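Local structure of beta-galactosidase (Trichoderma reesei, 3OG2) at residues A[129-134]-A[147-152]; A[362-367]-A[550-555]; A[369-374]-A[469-474]. The protein probably hydrolyses terminal non-reducing beta-D-galactose residues in beta-D-galactosides, as a glycoside hydrolase of family 35. All coordinates share one frame; numbering follows the deposited sequence.

Contact 1 (A[129-134]-A[147-152]). With NAG (2-acetamido-2-deoxy-beta-D-glucopyranose), chain E.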
# COMPACT_ATOMS: atom_id res chain seq x y z
N PRO A 129 -11.07 -13.11 -10.93
CA PRO A 129 -11.64 -14.23 -10.17
C PRO A 129 -11.18 -15.58 -10.77
O PRO A 129 -10.97 -15.75 -11.99
CB PRO A 129 -13.14 -14.11 -10.36
CG PRO A 129 -13.34 -12.65 -10.72
CD PRO A 129 -12.12 -12.28 -11.54
N GLY A 130 -11.04 -16.59 -9.91
CA GLY A 130 -10.52 -17.89 -10.37
C GLY A 130 -11.41 -18.56 -11.42
O GLY A 130 -10.91 -19.43 -12.15
N TRP A 131 -12.70 -18.17 -11.48
CA TRP A 131 -13.52 -18.75 -12.55
C TRP A 131 -13.11 -18.30 -13.94
O TRP A 131 -13.57 -18.94 -14.91
CB TRP A 131 -14.98 -18.50 -12.25
CG TRP A 131 -15.44 -17.15 -11.83
CD1 TRP A 131 -15.64 -16.72 -10.58
CD2 TRP A 131 -15.82 -16.08 -12.71
NE1 TRP A 131 -16.09 -15.44 -10.56
CE2 TRP A 131 -16.23 -15.01 -11.85
CE3 TRP A 131 -15.88 -15.90 -14.10
CZ2 TRP A 131 -16.67 -13.77 -12.33
CZ3 TRP A 131 -16.33 -14.65 -14.54
CH2 TRP A 131 -16.71 -13.62 -13.67
N LEU A 132 -12.22 -17.31 -14.08
CA LEU A 132 -11.68 -17.05 -15.43
C LEU A 132 -10.78 -18.16 -15.89
O LEU A 132 -10.45 -18.23 -17.08
CB LEU A 132 -10.94 -15.71 -15.44
CG LEU A 132 -11.85 -14.47 -15.52
CD1 LEU A 132 -10.94 -13.24 -15.78
CD2 LEU A 132 -13.01 -14.43 -16.46
N GLN A 133 -10.33 -19.10 -15.01
CA GLN A 133 -9.64 -20.26 -15.52
C GLN A 133 -10.54 -21.11 -16.42
O GLN A 133 -9.99 -21.87 -17.22
CB GLN A 133 -9.10 -21.14 -14.38
CG GLN A 133 -8.15 -20.39 -13.45
CD GLN A 133 -7.15 -21.28 -12.76
OE1 GLN A 133 -7.36 -22.51 -12.64
NE2 GLN A 133 -6.03 -20.73 -12.25
N ARG A 134 -11.86 -20.95 -16.32
CA ARG A 134 -12.76 -21.70 -17.14
C ARG A 134 -13.16 -20.94 -18.41
O ARG A 134 -14.04 -21.38 -19.17
CB ARG A 134 -14.03 -22.02 -16.35
CG ARG A 134 -13.67 -22.84 -15.09
CD ARG A 134 -14.92 -23.49 -14.52
NE ARG A 134 -16.06 -22.62 -14.24
CZ ARG A 134 -16.28 -22.02 -13.05
NH1 ARG A 134 -15.42 -22.19 -12.04
NH2 ARG A 134 -17.36 -21.26 -12.84
N LEU A 147 -14.12 -10.77 -22.74
CA LEU A 147 -14.73 -9.43 -22.66
C LEU A 147 -16.06 -9.50 -21.93
O LEU A 147 -16.36 -8.73 -21.02
CB LEU A 147 -15.03 -8.84 -24.06
CG LEU A 147 -13.77 -8.40 -24.83
CD1 LEU A 147 -14.23 -7.73 -26.10
CD2 LEU A 147 -12.89 -7.46 -24.02
N HIS A 148 -16.89 -10.48 -22.36
CA HIS A 148 -18.22 -10.49 -21.78
C HIS A 148 -18.17 -11.01 -20.35
O HIS A 148 -19.02 -10.62 -19.53
CB HIS A 148 -19.14 -11.27 -22.72
CG HIS A 148 -19.27 -10.58 -24.05
ND1 HIS A 148 -19.34 -9.22 -24.25
CD2 HIS A 148 -19.38 -11.18 -25.26
CE1 HIS A 148 -19.46 -8.99 -25.56
NE2 HIS A 148 -19.48 -10.15 -26.15
N ALA A 149 -17.14 -11.77 -19.95
CA ALA A 149 -16.96 -12.15 -18.54
C ALA A 149 -16.70 -10.92 -17.66
O ALA A 149 -17.00 -11.00 -16.47
CB ALA A 149 -15.81 -13.14 -18.38
N THR A 150 -16.18 -9.82 -18.22
CA THR A 150 -15.88 -8.62 -17.43
C THR A 150 -17.05 -7.64 -17.33
O THR A 150 -17.01 -6.68 -16.55
CB THR A 150 -14.69 -7.83 -18.00
OG1 THR A 150 -15.05 -7.20 -19.24
CG2 THR A 150 -13.44 -8.67 -18.18
N ASP A 151 -18.07 -7.85 -18.17
CA ASP A 151 -19.08 -6.80 -18.33
C ASP A 151 -19.85 -6.52 -17.06
O ASP A 151 -20.11 -5.35 -16.72
CB ASP A 151 -20.13 -7.18 -19.39
CG ASP A 151 -19.61 -7.04 -20.82
OD1 ASP A 151 -18.69 -6.22 -21.08
OD2 ASP A 151 -20.19 -7.70 -21.70
N ASN A 152 -20.29 -7.54 -16.34
CA ASN A 152 -21.11 -7.32 -15.15
C ASN A 152 -20.28 -6.58 -14.11
O ASN A 152 -20.80 -5.63 -13.48
CB ASN A 152 -21.58 -8.69 -14.62
CG ASN A 152 -22.57 -8.52 -13.48
OD1 ASN A 152 -23.52 -7.74 -13.54
ND2 ASN A 152 -22.39 -9.30 -12.41
C1 NAG E . -16.85 -24.14 -20.64
C2 NAG E . -17.87 -23.85 -19.52
C3 NAG E . -19.32 -23.84 -19.98
C4 NAG E . -19.53 -22.98 -21.24
C5 NAG E . -18.42 -23.33 -22.25
C6 NAG E . -18.58 -22.50 -23.53
C7 NAG E . -17.60 -24.24 -17.11
C8 NAG E . -17.88 -25.30 -16.06
N2 NAG E . -17.73 -24.68 -18.36
O3 NAG E . -20.21 -23.40 -18.97
O4 NAG E . -20.82 -23.28 -21.79
O5 NAG E . -17.12 -23.13 -21.63
O6 NAG E . -17.92 -23.04 -24.65
O7 NAG E . -17.63 -23.05 -16.73
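Leu132 and Trp131 converge on the small side chain of Ala149 from the 3-10 turn 130-134. Leu132 points toward the helix, and its branch CD2 meets Ala149 CB end-on at 3.6 Å. Trp131 comes in alongside with the six-membered half of its indole: CZ3 lies 4.2 Å from Ala149 CB, and CH2 is 3.8 Å from Ala149 O, which sits at the ring edge in its plane. Setting CG between the backbone N and the carbonyl carbon (chi1 47°) turns the indole so that Pro129 CB sits 3.2 Å above the ring plane, offset toward the rim. The polar end of the ring is held by Glu83, whose carbonyl O accepts from Trp131 NE1; this anchors the pyrrole edge, while the far edge only packs against Ala149. In the TIM-barrel domain this contact packs the long loop leaving barrel strand 110-116 against helix 144-163, the helix that follows that loop; Trp79 of helix 79-82 packs on both Leu132 and Thr150. Within the helix, Leu147 O is gripped twice by one residue, by Thr150 N and by Thr150 OG1, the latter at 2.7 Å. On the solvent side His148 ND1 donates to Asp151 OD2 over 3.1 Å, meeting the carboxylate on its syn side but 28° out of its plane. Arg134, at the end of the 3-10 turn, binds the N-glycan of Asn689. Its chain bends at chi3, and NE donates to O7 of the N-acetylglucosamine at 3.0 Å with an N-H...O angle of 150°, the acetamide oxygen lying in the plane of the guanidinium at its edge. Arg134 NH1 forms a salt bridge with Glu830, and Lys136 NZ gives the sugar a further hydrogen bond.

Contact 2 (A[362-367]-A[550-555]). With MAN (alpha-D-mannopyranose), chain B.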
# COMPACT_ATOMS: atom_id res chain seq x y z
N LEU A 362 8.83 12.77 3.08
CA LEU A 362 7.80 12.94 2.04
C LEU A 362 6.92 14.13 2.34
O LEU A 362 6.53 14.85 1.40
CB LEU A 362 7.02 11.64 1.93
CG LEU A 362 6.01 11.53 0.82
CD1 LEU A 362 6.61 11.87 -0.55
CD2 LEU A 362 5.48 10.09 0.80
N LYS A 363 6.62 14.37 3.63
CA LYS A 363 5.84 15.55 4.00
C LYS A 363 6.55 16.83 3.60
O LYS A 363 5.93 17.79 3.19
CB LYS A 363 5.64 15.53 5.53
CG LYS A 363 4.90 16.74 6.05
CD LYS A 363 4.52 16.63 7.56
CE LYS A 363 5.81 16.43 8.38
NZ LYS A 363 5.48 16.46 9.84
N LEU A 364 7.90 16.90 3.73
CA LEU A 364 8.57 18.14 3.33
C LEU A 364 8.31 18.43 1.85
O LEU A 364 8.12 19.58 1.43
CB LEU A 364 10.07 18.02 3.55
CG LEU A 364 10.54 17.64 4.94
CD1 LEU A 364 12.07 17.66 4.99
CD2 LEU A 364 9.97 18.59 5.98
N GLN A 365 8.30 17.35 1.06
CA GLN A 365 8.10 17.52 -0.39
C GLN A 365 6.67 17.86 -0.75
O GLN A 365 6.44 18.74 -1.59
CB GLN A 365 8.50 16.22 -1.10
CG GLN A 365 10.00 15.87 -0.91
CD GLN A 365 10.34 14.58 -1.61
OE1 GLN A 365 9.66 14.11 -2.54
NE2 GLN A 365 11.40 13.93 -1.21
N GLY A 366 5.70 17.21 -0.09
CA GLY A 366 4.31 17.55 -0.39
C GLY A 366 3.95 18.97 0.02
O GLY A 366 3.24 19.71 -0.70
N GLN A 367 4.46 19.39 1.19
CA GLN A 367 4.14 20.74 1.65
C GLN A 367 4.80 21.80 0.77
O GLN A 367 4.19 22.84 0.53
CB GLN A 367 4.55 20.88 3.11
CG GLN A 367 3.71 19.97 4.02
CD GLN A 367 2.26 20.34 4.01
OE1 GLN A 367 1.73 21.36 3.67
NE2 GLN A 367 1.47 19.32 4.44
N VAL A 550 15.13 26.54 9.95
CA VAL A 550 15.31 25.37 10.79
C VAL A 550 16.18 24.32 10.09
O VAL A 550 16.43 24.40 8.88
CB VAL A 550 13.95 24.74 11.16
CG1 VAL A 550 13.13 25.74 11.98
CG2 VAL A 550 13.18 24.29 9.92
N ASP A 551 16.63 23.32 10.87
CA ASP A 551 17.27 22.20 10.18
C ASP A 551 16.20 21.21 9.77
O ASP A 551 15.02 21.21 10.16
CB ASP A 551 18.36 21.59 11.04
CG ASP A 551 17.86 20.84 12.25
OD1 ASP A 551 16.71 21.05 12.69
OD2 ASP A 551 18.70 20.10 12.80
N ARG A 552 16.62 20.26 8.91
CA ARG A 552 15.69 19.27 8.36
C ARG A 552 15.00 18.48 9.44
O ARG A 552 13.80 18.23 9.38
CB ARG A 552 16.49 18.28 7.48
CG ARG A 552 15.56 17.26 6.87
CD ARG A 552 16.38 16.10 6.25
NE ARG A 552 17.12 16.52 5.06
CZ ARG A 552 18.41 16.68 4.85
NH1 ARG A 552 19.37 16.45 5.78
NH2 ARG A 552 18.77 17.08 3.64
N ASN A 553 15.76 18.03 10.45
CA ASN A 553 15.15 17.19 11.47
C ASN A 553 14.14 17.98 12.29
O ASN A 553 13.19 17.35 12.75
CB ASN A 553 16.23 16.56 12.35
CG ASN A 553 16.98 15.52 11.55
OD1 ASN A 553 17.89 15.83 10.79
ND2 ASN A 553 16.63 14.25 11.75
N SER A 554 14.31 19.29 12.45
CA SER A 554 13.23 20.07 13.07
C SER A 554 12.06 20.21 12.12
O SER A 554 10.89 20.11 12.56
CB SER A 554 13.76 21.46 13.41
OG SER A 554 14.72 21.34 14.42
N ALA A 555 12.32 20.44 10.82
CA ALA A 555 11.21 20.59 9.86
C ALA A 555 10.33 19.35 9.80
O ALA A 555 9.13 19.41 9.56
CB ALA A 555 11.78 20.83 8.46
C1 MAN B . 18.27 10.57 11.81
C2 MAN B . 18.71 11.12 10.46
C3 MAN B . 20.16 11.65 10.62
C4 MAN B . 20.19 12.73 11.74
C5 MAN B . 19.71 12.08 13.05
C6 MAN B . 19.61 13.14 14.15
O2 MAN B . 17.84 12.18 10.10
O3 MAN B . 20.50 12.30 9.36
O4 MAN B . 21.53 13.15 11.90
O5 MAN B . 18.39 11.57 12.83
O6 MAN B . 19.31 12.51 15.40
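Asp551 OD1 is gripped by two donors of Ser554, OG at 2.7 Å and the backbone N at 3.0 Å, and this N-cap fixes the start of the short helix 552-555, whose Arg552 and Ala555 receive Leu364. The hydroxyl meets the oxygen nearly in line with its C-O bond, whereas the amide comes from above the carboxylate plane, 51° out of it; the two donors thus approach from different directions. The contact joins helix 357-370, which follows the last strand of the TIM barrel, to the short helix 552-555, which directly follows strand 545-551 of the five-stranded sheet of the next domain. Leu364 carries the contact from the side of helix 357-370. Its CG lies anti to the carbonyl carbon (chi1 -55°), and with CD1 in turn anti to CA both methyls reach the short helix: CD2 rests 3.8 Å from Ala555 CB and touches the carbonyl O of the same residue, while CD1 meets Arg552 CG at 4.0 Å. The leucine and arginine side chains cross at about a right angle, so Arg552 offers the side of its aliphatic stem and carries its guanidinium onward to a salt bridge with Asp449. Tyr486 packs on both Leu364 and Ala555. Lys363, one residue earlier, reaches past the contact to the carbonyls of Tyr556 and Tyr558 and to the ring of Trp559. Asn553 turns away from helix 357-370 toward a mannose of an attached glycan. Replacing it with an alanine would probably leave the mannose O2 without its amide donor and the sugar held more loosely here, with its hydrogen bond to Glu357 OE2 remaining. That amide bond is nearly straight: Asn553 ND2 donates to O2 of the mannose at 2.9 Å with an N-H...O angle of 170°.

Contact 3 (A[369-374]-A[469-474])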
# COMPACT_ATOMS: atom_id res chain seq x y z
N LEU A 369 5.44 21.48 -2.56
CA LEU A 369 4.82 21.61 -3.90
C LEU A 369 3.48 22.34 -3.79
O LEU A 369 3.16 23.13 -4.70
CB LEU A 369 4.63 20.25 -4.56
CG LEU A 369 5.94 19.64 -5.14
CD1 LEU A 369 5.69 18.26 -5.65
CD2 LEU A 369 6.47 20.54 -6.28
N LYS A 370 2.73 22.15 -2.70
CA LYS A 370 1.39 22.74 -2.69
C LYS A 370 1.40 24.25 -2.48
O LYS A 370 0.35 24.88 -2.63
CB LYS A 370 0.51 22.00 -1.71
CG LYS A 370 0.88 22.23 -0.25
CD LYS A 370 -0.04 21.36 0.67
CE LYS A 370 -1.46 21.80 0.54
NZ LYS A 370 -2.38 21.18 1.57
N VAL A 371 2.56 24.85 -2.16
CA VAL A 371 2.61 26.32 -2.06
C VAL A 371 3.44 26.90 -3.19
O VAL A 371 3.79 28.09 -3.14
CB VAL A 371 3.11 26.77 -0.66
CG1 VAL A 371 2.15 26.31 0.43
CG2 VAL A 371 4.54 26.27 -0.36
N SER A 372 3.69 26.13 -4.25
CA SER A 372 4.63 26.53 -5.30
C SER A 372 4.04 26.43 -6.68
O SER A 372 4.51 25.68 -7.53
CB SER A 372 5.91 25.65 -5.19
OG SER A 372 6.51 25.80 -3.91
N PRO A 373 2.98 27.21 -6.93
CA PRO A 373 2.32 27.09 -8.26
C PRO A 373 3.24 27.47 -9.40
O PRO A 373 2.99 27.00 -10.52
CB PRO A 373 1.19 28.10 -8.18
CG PRO A 373 1.50 28.97 -7.02
CD PRO A 373 2.32 28.18 -6.06
N GLY A 374 4.30 28.21 -9.20
CA GLY A 374 5.19 28.56 -10.27
C GLY A 374 5.91 27.34 -10.77
O GLY A 374 6.40 27.33 -11.92
N ALA A 469 18.26 27.49 0.62
CA ALA A 469 17.53 26.60 1.53
C ALA A 469 16.20 26.21 0.94
O ALA A 469 15.60 26.98 0.18
CB ALA A 469 17.31 27.39 2.84
N GLU A 470 15.72 25.03 1.33
CA GLU A 470 14.47 24.54 0.78
C GLU A 470 13.28 25.10 1.53
O GLU A 470 13.35 25.43 2.71
CB GLU A 470 14.52 22.99 0.82
CG GLU A 470 15.60 22.53 -0.19
CD GLU A 470 15.63 21.04 -0.40
OE1 GLU A 470 16.17 20.31 0.49
OE2 GLU A 470 15.11 20.62 -1.47
N ILE A 471 12.19 25.25 0.81
CA ILE A 471 10.97 25.80 1.38
C ILE A 471 10.11 24.66 1.90
O ILE A 471 9.85 23.70 1.17
CB ILE A 471 10.21 26.57 0.29
CG1 ILE A 471 10.95 27.83 -0.11
CG2 ILE A 471 8.79 26.95 0.75
CD1 ILE A 471 11.43 27.93 -1.48
N PHE A 472 9.72 24.74 3.14
CA PHE A 472 8.75 23.81 3.73
C PHE A 472 7.33 24.31 3.46
O PHE A 472 6.49 23.60 2.92
CB PHE A 472 9.04 23.61 5.24
CG PHE A 472 7.92 22.81 5.85
CD1 PHE A 472 7.80 21.43 5.57
CD2 PHE A 472 6.99 23.39 6.70
CE1 PHE A 472 6.77 20.70 6.14
CE2 PHE A 472 5.95 22.64 7.25
CZ PHE A 472 5.85 21.29 6.99
N THR A 473 7.04 25.56 3.83
CA THR A 473 5.73 26.14 3.57
C THR A 473 5.84 27.64 3.66
O THR A 473 6.86 28.18 4.16
CB THR A 473 4.66 25.60 4.55
OG1 THR A 473 3.36 25.87 4.01
CG2 THR A 473 4.74 26.28 5.92
N TRP A 474 4.79 28.32 3.22
CA TRP A 474 4.67 29.75 3.55
C TRP A 474 3.19 30.06 3.49
O TRP A 474 2.44 29.33 2.82
CB TRP A 474 5.46 30.65 2.59
CG TRP A 474 4.96 30.59 1.18
CD1 TRP A 474 5.42 29.75 0.20
CD2 TRP A 474 3.92 31.38 0.59
NE1 TRP A 474 4.72 29.96 -0.96
CE2 TRP A 474 3.80 30.95 -0.75
CE3 TRP A 474 3.09 32.39 1.10
CZ2 TRP A 474 2.87 31.53 -1.59
CZ3 TRP A 474 2.14 32.97 0.25
CH2 TRP A 474 2.06 32.52 -1.09
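Val371, following helix 357-370, packs on Thr473 and Trp474 of strand 470-476. This is an interdomain seam: the helix belongs to the TIM-barrel part of the chain, and the strand lies at the edge of the five-stranded sheet of the following domain, where Phe472 and Thr473 both pair with Val484 in a classic beta bulge. Leu369 faces away from the strand, but its carbonyl O accepts from Ser372 N at 3.1 Å and so folds the chain into a turn round Val371. Val371 carries the packing with both branches. CG1, anti to the carbonyl carbon (chi1 -63°), approaches Thr473 OG1 at 3.8 Å, the two side chains meeting at a slant. CG2, between the backbone N and the carbonyl carbon, lies 3.6 Å from Trp474 CD1 and reaches Ile471 CG2 more loosely, at 4.4 Å. The valine and tryptophan side chains run past each other in opposite directions, which brings the pyrrole edge of the indole back beside the valine backbone. Tyr457 packs on the same valine from strand 450-459. Ser372 follows with its hydroxyl bonded to Phe368 O and Tyr457 OH. Trp474 N is buried by the contact and finds no partner in the model. The side chain does: Trp474 NE1 donates to Val371 O at 3.0 Å, bent to an N-H...O angle of 139°, with the oxygen 26° out of the indole plane.

How the contacts relate
From the N terminus, contact 1 comes first and closes a short loop of 12 residues between the 3-10 turn in the loop after strand 110-116 and helix 144-163, wholly within the TIM-barrel domain. Contacts 2 and 3 open much later, both on helix 357-370, and close in the next domain. Residues 369-374 find their partner at 469-474 before residues 362-367 find theirs at 550-555, so contact 3 nests within contact 2. Both reach the same five-stranded sheet, and they touch through Phe472, whose CD1 lies 3.6 Å from Leu364 CD2. Contact 1 is remote, its centre 47 Å from each of theirs, across the chain's centre.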